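Local coordinates for protein NegoA.19184.a (Neisseria gonorrhoeae, PDB 5UEB) that is of unknown function but belongs to the DUF4265 family and pairs a five-stranded antiparallel sheet with a four-stranded antiparallel sheet backed by helices, at residues K12-Y17 with E26-G31; G37-Q42 with D55-E60; E43-A48 with N77-I82; A94-H99 with V113-K118. All coordinates share one frame; numbering follows the deposited sequence. Where two conformers were deposited one is given.

Contact 1. Residues K12-Y17 with E26-G31; sequences KLTVVY and EEILSG. With EDO (1,2-ethanediol), chain M.
Leu13 and Val15 carry the backbone pairing of this beta hairpin, each exchanging two hydrogen bonds with its partner, Leu29 and Glu27, on the returning strand. The Val15 N to Glu27 O bond, 2.8 Å, is almost straight (176° at the hydrogen), and Leu29 N reaches Leu13 O over the same length. At the non-hydrogen-bonded positions CA-H...O contacts add to these, such as Ile28 CA to Leu13 O at 3.2 Å.

Apolar packing is modest: on the face bearing Leu13, Val15, Glu27 and Leu29, Val15 CG2 meets Leu29 CD1 at 3.9 Å.

Tyr17, its CG between backbone N and carbonyl carbon (chi1 65°), turns its ring edge toward strand 26-31, with CE1 3.7 Å from Glu27 N. Polar side chains meet at the margins. Lys12, bent at chi2, curls so that NZ donates to Ser30 OG at 2.8 Å. A water joins Tyr17 OH to Glu26 O. On the other face Thr14 turns its methyl CG2 toward the Glu26 chain, while Thr14 OG1 is bonded to a second water (2.7 Å) and lies near O1 of an ethanediol. Glu26 OE2 is hydrogen-bonded to His7 of the second subunit, a purification-tag residue, so that bond belongs to the construct. Glu27, buried, presents its carboxylate to the backbone N-H groups of Leu46, Phe47 and Ala48; this would probably stabilise its negative charge, with Arg104 a long, weak ion partner, and fastens the 43-48 loop to the hairpin.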
loop_
_atom_site.group_PDB
_atom_site.type_symbol
_atom_site.label_atom_id
_atom_site.label_comp_id
_atom_site.label_asym_id
_atom_site.label_seq_id
_atom_site.Cartn_x
_atom_site.Cartn_y
_atom_site.Cartn_z
ATOM N N LYS B 12 -4.271 -20.801 2.994
ATOM C CA LYS B 12 -4.597 -19.724 3.918
ATOM C C LYS B 12 -3.439 -18.741 3.951
ATOM O O LYS B 12 -2.264 -19.129 3.856
ATOM C CB LYS B 12 -4.759 -20.249 5.352
ATOM C CG LYS B 12 -5.579 -21.508 5.514
ATOM C CD LYS B 12 -7.042 -21.217 5.383
ATOM C CE LYS B 12 -7.860 -22.376 5.947
ATOM N NZ LYS B 12 -9.303 -22.189 5.653
ATOM N N LEU B 13 -3.783 -17.467 4.117
ATOM C CA LEU B 13 -2.810 -16.389 4.184
ATOM C C LEU B 13 -3.092 -15.550 5.422
ATOM O O LEU B 13 -4.255 -15.283 5.732
ATOM C CB LEU B 13 -3.042 -15.507 2.958
ATOM C CG LEU B 13 -1.998 -14.472 2.632
ATOM C CD1 LEU B 13 -0.696 -15.197 2.471
ATOM C CD2 LEU B 13 -2.430 -13.806 1.356
ATOM N N THR B 14 -2.037 -15.124 6.124
ATOM C CA THR B 14 -2.173 -14.148 7.208
ATOM C C THR B 14 -1.838 -12.750 6.690
ATOM O O THR B 14 -0.792 -12.545 6.076
ATOM C CB THR B 14 -1.258 -14.500 8.381
ATOM O OG1 THR B 14 -1.650 -15.768 8.919
ATOM C CG2 THR B 14 -1.348 -13.431 9.483
ATOM N N VAL B 15 -2.746 -11.799 6.918
ATOM C CA VAL B 15 -2.514 -10.391 6.615
ATOM C C VAL B 15 -2.216 -9.683 7.929
ATOM O O VAL B 15 -3.070 -9.645 8.823
ATOM C CB VAL B 15 -3.739 -9.751 5.941
ATOM C CG1 VAL B 15 -3.444 -8.289 5.572
ATOM C CG2 VAL B 15 -4.142 -10.527 4.714
ATOM N N VAL B 16 -1.012 -9.130 8.056
ATOM C CA VAL B 16 -0.658 -8.292 9.198
ATOM C C VAL B 16 -1.014 -6.854 8.848
ATOM O O VAL B 16 -0.701 -6.378 7.747
ATOM C CB VAL B 16 0.836 -8.425 9.540
ATOM C CG1 VAL B 16 1.193 -7.553 10.740
ATOM C CG2 VAL B 16 1.192 -9.872 9.834
ATOM N N TYR B 17 -1.717 -6.176 9.754
ATOM C CA TYR B 17 -2.188 -4.824 9.476
ATOM C C TYR B 17 -2.273 -4.062 10.791
ATOM O O TYR B 17 -2.187 -4.641 11.875
ATOM C CB TYR B 17 -3.553 -4.844 8.749
ATOM C CG TYR B 17 -4.675 -5.417 9.586
ATOM C CD1 TYR B 17 -4.834 -6.791 9.739
ATOM C CD2 TYR B 17 -5.577 -4.581 10.233
ATOM C CE1 TYR B 17 -5.837 -7.316 10.535
ATOM C CE2 TYR B 17 -6.603 -5.099 11.029
ATOM C CZ TYR B 17 -6.727 -6.471 11.169
ATOM O OH TYR B 17 -7.725 -6.982 11.968
ATOM N N GLU B 26 -3.809 -9.223 13.061
ATOM C CA GLU B 26 -3.654 -10.223 12.013
ATOM C C GLU B 26 -5.027 -10.742 11.619
ATOM O O GLU B 26 -5.875 -10.974 12.485
ATOM C CB GLU B 26 -2.794 -11.396 12.510
ATOM C CG GLU B 26 -1.364 -10.999 12.814
ATOM C CD GLU B 26 -0.508 -12.158 13.274
ATOM O OE1 GLU B 26 -0.948 -13.319 13.139
ATOM O OE2 GLU B 26 0.606 -11.902 13.777
ATOM N N GLU B 27 -5.246 -10.924 10.313
ATOM C CA GLU B 27 -6.448 -11.585 9.809
ATOM C C GLU B 27 -6.034 -12.687 8.844
ATOM O O GLU B 27 -5.234 -12.447 7.937
ATOM C CB GLU B 27 -7.373 -10.600 9.077
ATOM C CG GLU B 27 -8.581 -11.306 8.473
ATOM C CD GLU B 27 -9.644 -10.375 7.931
ATOM O OE1 GLU B 27 -10.656 -10.908 7.454
ATOM O OE2 GLU B 27 -9.484 -9.135 7.982
ATOM N N ILE B 28 -6.590 -13.888 9.021
ATOM C CA ILE B 28 -6.319 -15.016 8.128
ATOM C C ILE B 28 -7.412 -15.085 7.075
ATOM O O ILE B 28 -8.604 -15.025 7.405
ATOM C CB ILE B 28 -6.231 -16.340 8.901
ATOM C CG1 ILE B 28 -5.093 -16.264 9.913
ATOM C CG2 ILE B 28 -6.004 -17.513 7.924
ATOM C CD1 ILE B 28 -4.987 -17.492 10.814
ATOM N N LEU B 29 -7.015 -15.201 5.805
ATOM C CA LEU B 29 -7.946 -15.295 4.685
ATOM C C LEU B 29 -7.741 -16.604 3.931
ATOM O O LEU B 29 -6.608 -16.992 3.628
ATOM C CB LEU B 29 -7.745 -14.134 3.706
ATOM C CG LEU B 29 -8.060 -12.741 4.253
ATOM C CD1 LEU B 29 -7.581 -11.690 3.265
ATOM C CD2 LEU B 29 -9.541 -12.584 4.516
ATOM N N SER B 30 -8.842 -17.270 3.615
ATOM C CA SER B 30 -8.794 -18.480 2.810
ATOM C C SER B 30 -8.738 -18.127 1.330
ATOM O O SER B 30 -9.282 -17.110 0.888
ATOM C CB SER B 30 -10.032 -19.338 3.071
ATOM O OG SER B 30 -10.087 -19.755 4.425
ATOM N N GLY B 31 -8.080 -18.980 0.559
ATOM C CA GLY B 31 -8.004 -18.770 -0.872
ATOM C C GLY B 31 -7.393 -19.940 -1.613
ATOM O O GLY B 31 -7.443 -21.085 -1.148
HETATM C C1 EDO M . -1.546 -18.640 7.572
HETATM O O1 EDO M . -0.482 -17.692 7.731
HETATM C C2 EDO M . -0.952 -20.043 7.611
HETATM O O2 EDO M . -0.079 -20.209 6.487
HETATM O O HOH W 1 -1.709 -16.288 11.600
HETATM O O HOH W 2 -8.272 -9.579 12.544
#

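Contact 2. Residues G37-Q42 with D55-E60; sequences GNFLIQ and DIVAIE
Strands 39-41 and 56-60 run antiparallel at 134° between their short axes, neighbours in the five-stranded meander, with Phe39 and Val57 forming the hydrogen-bonded pair and Leu40 and Ile56 the non-hydrogen-bonded one. Phe39 N donates to Val57 O at 2.8 Å and Val57 N returns a bond to Phe39 O, while Ile41 N meets Asp55 O nearly head-on, 173° at the hydrogen. The Asp55 carboxylate accepts from the backbone N of Ala52 and of Ser75, just before strand 56-62.

Side chains divide between the two faces. On the face of Phe39 and Val57, Phe39 CB lies 3.6 Å from Ile59 CG2, and Val57 CG2, from the residue directly paired with Phe39, touches the same CB. The aromatic ring itself, its CG anti to the backbone N (chi1 -172°), extends away from strand 56-60, where Ser11, Leu13 and Ile33 receive it. Ile41 and Val57 cross at about a right angle, CD1 of the first touching CG1 of the second at 3.8 Å.

The other face carries Leu40 and Ile56, meeting obliquely through CD1 and CG1. Beside them Asn38 CB packs on Ile56 CG2 at 3.7 Å. At the end of the pairing a water takes over from direct bonding: it accepts from Ile59 N at 2.9 Å and donates to both Gly37 O and Asn38 OD1.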
loop_
_atom_site.group_PDB
_atom_site.type_symbol
_atom_site.label_atom_id
_atom_site.label_comp_id
_atom_site.label_asym_id
_atom_site.label_seq_id
_atom_site.Cartn_x
_atom_site.Cartn_y
_atom_site.Cartn_z
ATOM N N GLY B 37 2.314 -18.903 -8.390
ATOM C CA GLY B 37 2.773 -18.772 -7.026
ATOM C C GLY B 37 2.095 -17.681 -6.231
ATOM O O GLY B 37 2.394 -17.528 -5.039
ATOM N N ASN B 38 1.203 -16.910 -6.848
ATOM C CA ASN B 38 0.442 -15.904 -6.122
ATOM C C ASN B 38 -0.796 -16.536 -5.496
ATOM O O ASN B 38 -1.043 -17.740 -5.626
ATOM C CB ASN B 38 0.086 -14.744 -7.046
ATOM C CG ASN B 38 1.309 -13.940 -7.445
ATOM O OD1 ASN B 38 2.174 -13.667 -6.611
ATOM N ND2 ASN B 38 1.408 -13.587 -8.724
ATOM N N PHE B 39 -1.588 -15.721 -4.798
ATOM C CA PHE B 39 -2.661 -16.210 -3.934
ATOM C C PHE B 39 -3.954 -15.493 -4.305
ATOM O O PHE B 39 -4.012 -14.255 -4.276
ATOM C CB PHE B 39 -2.284 -15.941 -2.473
ATOM C CG PHE B 39 -3.205 -16.556 -1.445
ATOM C CD1 PHE B 39 -4.448 -15.998 -1.162
ATOM C CD2 PHE B 39 -2.784 -17.645 -0.692
ATOM C CE1 PHE B 39 -5.266 -16.549 -0.176
ATOM C CE2 PHE B 39 -3.602 -18.205 0.289
ATOM C CZ PHE B 39 -4.840 -17.667 0.541
ATOM N N LEU B 40 -4.983 -16.257 -4.665
ATOM C CA LEU B 40 -6.301 -15.703 -4.960
ATOM C C LEU B 40 -7.124 -15.687 -3.676
ATOM O O LEU B 40 -7.413 -16.746 -3.114
ATOM C CB LEU B 40 -6.998 -16.558 -6.021
ATOM C CG LEU B 40 -8.447 -16.204 -6.394
ATOM C CD1 LEU B 40 -8.491 -14.839 -7.059
ATOM C CD2 LEU B 40 -9.055 -17.274 -7.315
ATOM N N ILE B 41 -7.497 -14.490 -3.210
ATOM C CA ILE B 41 -8.281 -14.350 -1.986
ATOM C C ILE B 41 -9.722 -14.747 -2.272
ATOM O O ILE B 41 -10.337 -14.236 -3.216
ATOM C CB ILE B 41 -8.194 -12.902 -1.468
ATOM C CG1 ILE B 41 -6.762 -12.603 -1.007
ATOM C CG2 ILE B 41 -9.192 -12.673 -0.331
ATOM C CD1 ILE B 41 -6.529 -11.112 -0.671
ATOM N N GLN B 42 -10.267 -15.671 -1.467
ATOM C CA GLN B 42 -11.605 -16.203 -1.708
ATOM C C GLN B 42 -12.568 -15.963 -0.547
ATOM O O GLN B 42 -13.602 -16.634 -0.447
ATOM C CB GLN B 42 -11.513 -17.683 -2.079
ATOM C CG GLN B 42 -10.727 -17.890 -3.370
ATOM C CD GLN B 42 -10.723 -19.324 -3.804
ATOM O OE1 GLN B 42 -10.367 -20.214 -3.031
ATOM N NE2 GLN B 42 -11.126 -19.574 -5.050
ATOM N N ASP B 55 -9.180 -10.519 -5.103
ATOM C CA ASP B 55 -7.875 -9.916 -5.347
ATOM C C ASP B 55 -6.812 -11.012 -5.438
ATOM O O ASP B 55 -6.915 -12.063 -4.793
ATOM C CB ASP B 55 -7.492 -8.990 -4.184
ATOM C CG ASP B 55 -8.194 -7.630 -4.231
ATOM O OD1 ASP B 55 -8.963 -7.336 -5.179
ATOM O OD2 ASP B 55 -7.960 -6.841 -3.290
ATOM N N ILE B 56 -5.778 -10.760 -6.243
ATOM C CA ILE B 56 -4.619 -11.644 -6.346
ATOM C C ILE B 56 -3.445 -10.949 -5.674
ATOM O O ILE B 56 -3.147 -9.789 -5.980
ATOM C CB ILE B 56 -4.294 -11.994 -7.810
ATOM C CG1 ILE B 56 -5.450 -12.760 -8.451
ATOM C CG2 ILE B 56 -3.019 -12.836 -7.894
ATOM C CD1 ILE B 56 -5.319 -12.916 -9.969
ATOM N N VAL B 57 -2.792 -11.644 -4.749
ATOM C CA VAL B 57 -1.748 -11.045 -3.931
ATOM C C VAL B 57 -0.507 -11.922 -3.956
ATOM O O VAL B 57 -0.579 -13.140 -4.164
ATOM C CB VAL B 57 -2.203 -10.790 -2.474
ATOM C CG1 VAL B 57 -3.423 -9.861 -2.435
ATOM C CG2 VAL B 57 -2.490 -12.116 -1.764
ATOM N N ALA B 58 0.640 -11.286 -3.764
ATOM C CA ALA B 58 1.910 -11.968 -3.580
ATOM C C ALA B 58 2.108 -12.285 -2.106
ATOM O O ALA B 58 1.630 -11.566 -1.223
ATOM C CB ALA B 58 3.063 -11.095 -4.068
ATOM N N ILE B 59 2.835 -13.372 -1.841
ATOM C CA ILE B 59 2.946 -13.913 -0.498
ATOM C C ILE B 59 4.413 -14.149 -0.163
ATOM O O ILE B 59 5.279 -14.221 -1.040
ATOM C CB ILE B 59 2.141 -15.216 -0.351
ATOM C CG1 ILE B 59 2.685 -16.267 -1.312
ATOM C CG2 ILE B 59 0.667 -14.957 -0.659
ATOM C CD1 ILE B 59 1.915 -17.612 -1.274
ATOM N N GLU B 60 4.683 -14.251 1.143
ATOM C CA GLU B 60 5.996 -14.598 1.672
ATOM C C GLU B 60 5.822 -15.696 2.705
ATOM O O GLU B 60 4.865 -15.675 3.482
ATOM C CB GLU B 60 6.640 -13.417 2.396
ATOM C CG GLU B 60 7.157 -12.324 1.508
ATOM C CD GLU B 60 8.058 -11.354 2.264
ATOM O OE1 GLU B 60 7.964 -11.295 3.509
ATOM O OE2 GLU B 60 8.863 -10.659 1.615
HETATM O O HOH W 3 3.730 -14.766 -4.277
#

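Contact 3. Residues E43-A48 with N77-I82; sequences EIPLFA and NTTINI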
loop_
_atom_site.group_PDB
_atom_site.type_symbol
_atom_site.label_atom_id
_atom_site.label_comp_id
_atom_site.label_asym_id
_atom_site.label_seq_id
_atom_site.Cartn_x
_atom_site.Cartn_y
_atom_site.Cartn_z
ATOM N N GLU B 43 -12.255 -15.017 0.331
ATOM C CA GLU B 43 -13.160 -14.590 1.382
ATOM C C GLU B 43 -13.185 -13.074 1.383
ATOM O O GLU B 43 -12.225 -12.428 0.954
ATOM C CB GLU B 43 -12.669 -15.035 2.772
ATOM C CG GLU B 43 -12.638 -16.528 2.990
ATOM C CD GLU B 43 -12.394 -16.866 4.444
ATOM O OE1 GLU B 43 -13.370 -17.166 5.159
ATOM O OE2 GLU B 43 -11.220 -16.809 4.882
ATOM N N ILE B 44 -14.291 -12.511 1.863
ATOM C CA ILE B 44 -14.390 -11.059 2.047
ATOM C C ILE B 44 -13.590 -10.681 3.289
ATOM O O ILE B 44 -13.894 -11.182 4.381
ATOM C CB ILE B 44 -15.853 -10.641 2.213
ATOM C CG1 ILE B 44 -16.658 -11.043 0.981
ATOM C CG2 ILE B 44 -15.941 -9.120 2.430
ATOM C CD1 ILE B 44 -18.150 -10.911 1.181
ATOM N N PRO B 45 -12.580 -9.814 3.192
ATOM C CA PRO B 45 -11.815 -9.444 4.392
ATOM C C PRO B 45 -12.701 -8.714 5.393
ATOM O O PRO B 45 -13.438 -7.794 5.036
ATOM C CB PRO B 45 -10.714 -8.526 3.841
ATOM C CG PRO B 45 -10.594 -8.918 2.369
ATOM C CD PRO B 45 -12.021 -9.209 1.966
ATOM N N LEU B 46 -12.636 -9.144 6.658
ATOM C CA LEU B 46 -13.462 -8.543 7.699
ATOM C C LEU B 46 -12.882 -7.227 8.193
ATOM O O LEU B 46 -13.633 -6.278 8.452
ATOM C CB LEU B 46 -13.626 -9.509 8.878
ATOM C CG LEU B 46 -14.539 -10.713 8.636
ATOM C CD1 LEU B 46 -14.444 -11.671 9.828
ATOM C CD2 LEU B 46 -15.974 -10.240 8.431
ATOM N N PHE B 47 -11.557 -7.154 8.356
ATOM C CA PHE B 47 -10.935 -6.016 9.033
ATOM C C PHE B 47 -9.730 -5.444 8.297
ATOM O O PHE B 47 -9.487 -4.231 8.359
ATOM C CB PHE B 47 -10.488 -6.419 10.440
ATOM C CG PHE B 47 -11.598 -6.938 11.295
ATOM C CD1 PHE B 47 -12.559 -6.077 11.793
ATOM C CD2 PHE B 47 -11.682 -8.286 11.596
ATOM C CE1 PHE B 47 -13.589 -6.556 12.576
ATOM C CE2 PHE B 47 -12.709 -8.767 12.377
ATOM C CZ PHE B 47 -13.663 -7.903 12.858
ATOM N N ALA B 48 -8.950 -6.289 7.636
ATOM C CA ALA B 48 -7.741 -5.809 6.990
ATOM C C ALA B 48 -8.121 -4.844 5.872
ATOM O O ALA B 48 -9.022 -5.147 5.076
ATOM C CB ALA B 48 -6.927 -6.973 6.426
ATOM N N ASN B 77 -13.449 -5.248 -7.033
ATOM C CA ASN B 77 -14.491 -5.285 -6.023
ATOM C C ASN B 77 -14.202 -4.251 -4.939
ATOM O O ASN B 77 -13.058 -3.847 -4.721
ATOM C CB ASN B 77 -14.553 -6.662 -5.368
ATOM C CG ASN B 77 -15.149 -7.721 -6.281
ATOM O OD1 ASN B 77 -16.060 -7.443 -7.059
ATOM N ND2 ASN B 77 -14.658 -8.942 -6.172
ATOM N N THR B 78 -15.268 -3.827 -4.258
ATOM C CA THR B 78 -15.206 -2.899 -3.135
ATOM C C THR B 78 -15.562 -3.649 -1.856
ATOM O O THR B 78 -16.444 -4.509 -1.868
ATOM C CB THR B 78 -16.237 -1.784 -3.375
ATOM O OG1 THR B 78 -15.800 -0.957 -4.460
ATOM C CG2 THR B 78 -16.451 -0.920 -2.140
ATOM N N THR B 79 -14.862 -3.342 -0.757
ATOM C CA THR B 79 -15.141 -3.911 0.561
ATOM C C THR B 79 -15.593 -2.798 1.499
ATOM O O THR B 79 -14.867 -1.819 1.687
ATOM C CB THR B 79 -13.888 -4.570 1.142
ATOM O OG1 THR B 79 -13.335 -5.491 0.195
ATOM C CG2 THR B 79 -14.213 -5.319 2.456
ATOM N N ILE B 80 -16.782 -2.955 2.089
ATOM C CA ILE B 80 -17.369 -1.985 3.012
ATOM C C ILE B 80 -17.585 -2.695 4.341
ATOM O O ILE B 80 -18.198 -3.767 4.374
ATOM C CB ILE B 80 -18.713 -1.445 2.478
ATOM C CG1 ILE B 80 -18.556 -0.836 1.074
ATOM C CG2 ILE B 80 -19.309 -0.440 3.471
ATOM C CD1 ILE B 80 -17.615 0.350 1.001
ATOM N N ASN B 81 -17.082 -2.105 5.431
ATOM C CA ASN B 81 -17.311 -2.615 6.783
ATOM C C ASN B 81 -18.495 -1.861 7.372
ATOM O O ASN B 81 -18.566 -0.634 7.256
ATOM C CB ASN B 81 -16.118 -2.362 7.706
ATOM C CG ASN B 81 -14.779 -2.859 7.157
ATOM O OD1 ASN B 81 -13.751 -2.233 7.401
ATOM N ND2 ASN B 81 -14.774 -4.004 6.466
ATOM N N ILE B 82 -19.419 -2.580 8.009
ATOM C CA ILE B 82 -20.619 -1.966 8.583
ATOM C C ILE B 82 -20.815 -2.526 9.980
ATOM O O ILE B 82 -20.832 -3.747 10.165
ATOM C CB ILE B 82 -21.887 -2.248 7.752
ATOM C CG1 ILE B 82 -21.676 -1.900 6.275
ATOM C CG2 ILE B 82 -23.093 -1.501 8.362
ATOM C CD1 ILE B 82 -22.863 -2.261 5.381
HETATM O O HOH W 4 -12.126 -5.193 5.619
HETATM O O HOH W 5 -10.898 -2.202 7.135
#
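Thr79 OG1 and Asn81 CG both stand anti to the carbonyl carbon, beside the backbone N (chi1 -52° and -53°), and from alternate positions on strand 78-84 of the four-stranded antiparallel sheet these side chains reach the irregular 43-48 loop. The loop follows strand 39-41 of the other sheet, so the contact bridges the two sheets near the centre of the chain.

In Thr79 this torsion places CG2 anti to the backbone N and against the loop: the methyl lies 3.7 Å from Pro45 O and also touches Ile44 CG2. Thr79 OG1 instead bonds to Leu51 O, further along the same loop. Contact is otherwise sparse, and the polar links between the two segments run through water.

Asn81 ND2 comes within 3.2 Å of Leu46 O, but the angle is too poor for a hydrogen bond; that carbonyl oxygen is bonded by Tyr110 OH. ND2 instead donates to a water 3.0 Å away, which lies near Pro45 O and Ala48 O. Pro45 O is hydrogen-bonded by Ser112 OG. On its oxygen side the same amide receives a second water, which donates to Asn81 OD1 at 2.9 Å and to Phe47 O at 2.8 Å.

Contact 4. Residues A94-H99 with V113-K118; sequences AAIEEH and VNFPPK. With EDO (1,2-ethanediol), chain J.
A helix packed on a sheet frames this contact: the last turn of helix 90-98 and the residue following it, His99, lie against the end of strand 110-115 in the four-stranded sheet. Ile96 is the main apolar link. Its CG2, anti to the backbone N, meets Val113 CG1 at 3.8 Å, while the other branch reaches the rim of the Phe115 ring, CG1 to CZ at 4.1 Å; the Ile96 and Phe115 side chains cross at about a right angle.

Phe115 is gripped from several directions. Val113 CG1 sits over one face, 3.5 Å above the ring plane and offset toward its rim. His99 O lies at the ring edge, in its plane, 3.9 Å from Phe115 CD1. His99 CB also touches the ring, at CE1. Leu124 of helix 122-133 packs on both Phe115 and His99, and Ile103 of strand 102-105 adjoins Ile96 and Val113.

The imidazole leads away from the strand, its CG anti to the carbonyl carbon (chi1 -72°). ND1 bonds to Lys119 O, and His99 NE2 is 2.9 Å from O1 of an ethanediol in the ring plane, nearly straight at 169°. The two segments meet through van der Waals packing, while the imidazole, through ND1 to Lys119 O, ties the helix end to the loop beyond the strand.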
loop_
_atom_site.group_PDB
_atom_site.type_symbol
_atom_site.label_atom_id
_atom_site.label_comp_id
_atom_site.label_asym_id
_atom_site.label_seq_id
_atom_site.Cartn_x
_atom_site.Cartn_y
_atom_site.Cartn_z
ATOM N N ALA B 94 -31.911 -5.148 1.906
ATOM C CA ALA B 94 -32.500 -5.274 0.580
ATOM C C ALA B 94 -31.693 -4.505 -0.459
ATOM O O ALA B 94 -31.490 -4.991 -1.580
ATOM C CB ALA B 94 -33.947 -4.789 0.614
ATOM N N ALA B 95 -31.226 -3.303 -0.106
ATOM C CA ALA B 95 -30.421 -2.518 -1.036
ATOM C C ALA B 95 -29.094 -3.201 -1.330
ATOM O O ALA B 95 -28.645 -3.227 -2.484
ATOM C CB ALA B 95 -30.184 -1.120 -0.473
ATOM N N ILE B 96 -28.444 -3.748 -0.300
ATOM C CA ILE B 96 -27.209 -4.499 -0.518
ATOM C C ILE B 96 -27.439 -5.608 -1.538
ATOM O O ILE B 96 -26.661 -5.778 -2.486
ATOM C CB ILE B 96 -26.665 -5.043 0.814
ATOM C CG1 ILE B 96 -26.153 -3.880 1.668
ATOM C CG2 ILE B 96 -25.585 -6.097 0.555
ATOM C CD1 ILE B 96 -25.808 -4.265 3.104
ATOM N N GLU B 97 -28.528 -6.365 -1.367
ATOM C CA GLU B 97 -28.847 -7.456 -2.283
ATOM C C GLU B 97 -29.174 -6.938 -3.681
ATOM O O GLU B 97 -28.741 -7.519 -4.682
ATOM C CB GLU B 97 -30.009 -8.276 -1.715
ATOM C CG GLU B 97 -30.613 -9.301 -2.672
ATOM C CD GLU B 97 -29.657 -10.423 -3.020
ATOM O OE1 GLU B 97 -29.824 -11.036 -4.098
ATOM O OE2 GLU B 97 -28.741 -10.694 -2.214
ATOM N N GLU B 98 -29.930 -5.839 -3.772
ATOM C CA GLU B 98 -30.272 -5.299 -5.085
ATOM C C GLU B 98 -29.035 -4.817 -5.831
ATOM O O GLU B 98 -29.009 -4.835 -7.071
ATOM C CB GLU B 98 -31.309 -4.177 -4.956
ATOM N N HIS B 99 -27.999 -4.401 -5.097
ATOM C CA HIS B 99 -26.728 -3.973 -5.661
ATOM C C HIS B 99 -25.735 -5.121 -5.826
ATOM O O HIS B 99 -24.529 -4.874 -5.955
ATOM C CB HIS B 99 -26.115 -2.865 -4.798
ATOM C CG HIS B 99 -26.818 -1.546 -4.915
ATOM N ND1 HIS B 99 -26.179 -0.401 -5.338
ATOM C CD2 HIS B 99 -28.103 -1.190 -4.667
ATOM C CE1 HIS B 99 -27.039 0.604 -5.350
ATOM N NE2 HIS B 99 -28.214 0.153 -4.946
ATOM N N VAL B 113 -18.988 -6.288 3.480
ATOM C CA VAL B 113 -19.799 -6.435 2.277
ATOM C C VAL B 113 -18.919 -6.250 1.056
ATOM O O VAL B 113 -18.164 -5.274 0.972
ATOM C CB VAL B 113 -20.949 -5.414 2.266
ATOM C CG1 VAL B 113 -21.814 -5.600 1.024
ATOM C CG2 VAL B 113 -21.767 -5.534 3.553
ATOM N N ASN B 114 -19.035 -7.174 0.105
ATOM C CA ASN B 114 -18.376 -7.066 -1.188
ATOM C C ASN B 114 -19.355 -6.506 -2.208
ATOM O O ASN B 114 -20.455 -7.046 -2.374
ATOM C CB ASN B 114 -17.920 -8.435 -1.693
ATOM C CG ASN B 114 -17.181 -8.330 -2.999
ATOM O OD1 ASN B 114 -16.005 -7.969 -3.021
ATOM N ND2 ASN B 114 -17.874 -8.618 -4.107
ATOM N N PHE B 115 -18.943 -5.445 -2.902
ATOM C CA PHE B 115 -19.696 -4.926 -4.034
ATOM C C PHE B 115 -18.899 -5.071 -5.323
ATOM O O PHE B 115 -17.735 -4.645 -5.382
ATOM C CB PHE B 115 -20.058 -3.442 -3.834
ATOM C CG PHE B 115 -21.090 -3.204 -2.774
ATOM C CD1 PHE B 115 -22.416 -3.541 -2.994
ATOM C CD2 PHE B 115 -20.738 -2.642 -1.556
ATOM C CE1 PHE B 115 -23.372 -3.327 -2.018
ATOM C CE2 PHE B 115 -21.697 -2.419 -0.572
ATOM C CZ PHE B 115 -23.016 -2.756 -0.805
ATOM N N PRO B 116 -19.491 -5.628 -6.375
ATOM C CA PRO B 116 -18.811 -5.703 -7.673
ATOM C C PRO B 116 -18.566 -4.315 -8.236
ATOM O O PRO B 116 -19.141 -3.327 -7.745
ATOM C CB PRO B 116 -19.813 -6.479 -8.544
ATOM C CG PRO B 116 -20.693 -7.212 -7.576
ATOM C CD PRO B 116 -20.792 -6.316 -6.380
ATOM N N PRO B 117 -17.720 -4.194 -9.260
ATOM C CA PRO B 117 -17.480 -2.881 -9.875
ATOM C C PRO B 117 -18.777 -2.139 -10.174
ATOM O O PRO B 117 -19.739 -2.714 -10.689
ATOM C CB PRO B 117 -16.730 -3.236 -11.167
ATOM C CG PRO B 117 -16.023 -4.519 -10.843
ATOM C CD PRO B 117 -16.932 -5.265 -9.904
ATOM N N LYS B 118 -18.794 -0.850 -9.835
ATOM C CA LYS B 118 -19.847 0.126 -10.097
ATOM C C LYS B 118 -21.074 -0.040 -9.197
ATOM O O LYS B 118 -21.983 0.784 -9.274
ATOM C CB LYS B 118 -20.283 0.207 -11.574
ATOM C CG LYS B 118 -19.132 0.267 -12.557
ATOM C CD LYS B 118 -19.620 0.420 -13.988
ATOM C CE LYS B 118 -18.444 0.508 -14.943
ATOM N NZ LYS B 118 -18.851 0.919 -16.313
HETATM C C1 EDO J . -30.849 1.674 -3.167
HETATM O O1 EDO J . -30.403 1.929 -4.502
HETATM C C2 EDO J . -31.996 0.672 -3.207
HETATM O O2 EDO J . -31.579 -0.505 -3.911
#

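In the fold
Contacts 1 and 2 belong to one antiparallel sheet, their centres 10 Å apart: Ser30 O and Gln42 N lie 2.9 Å apart, and Leu13 CD1 packs on Ile59 CG2 at 3.4 Å. Contacts 3 and 4 share the other sheet, where Ile80 O pairs with Val113 N at 2.8 Å. Contact 3, its centre about 2 Å from that of the chain, joins the halves: its loop continues the 37-42 segment, and it touches contact 1 through Ser30 N and Glu43 OE2, 2.7 Å apart. Contact 4 lies about 24 Å from contacts 1 and 2, centre to centre. With the function unknown, none can be tied to an active site; the ethanediols probably come from crystallisation liquor.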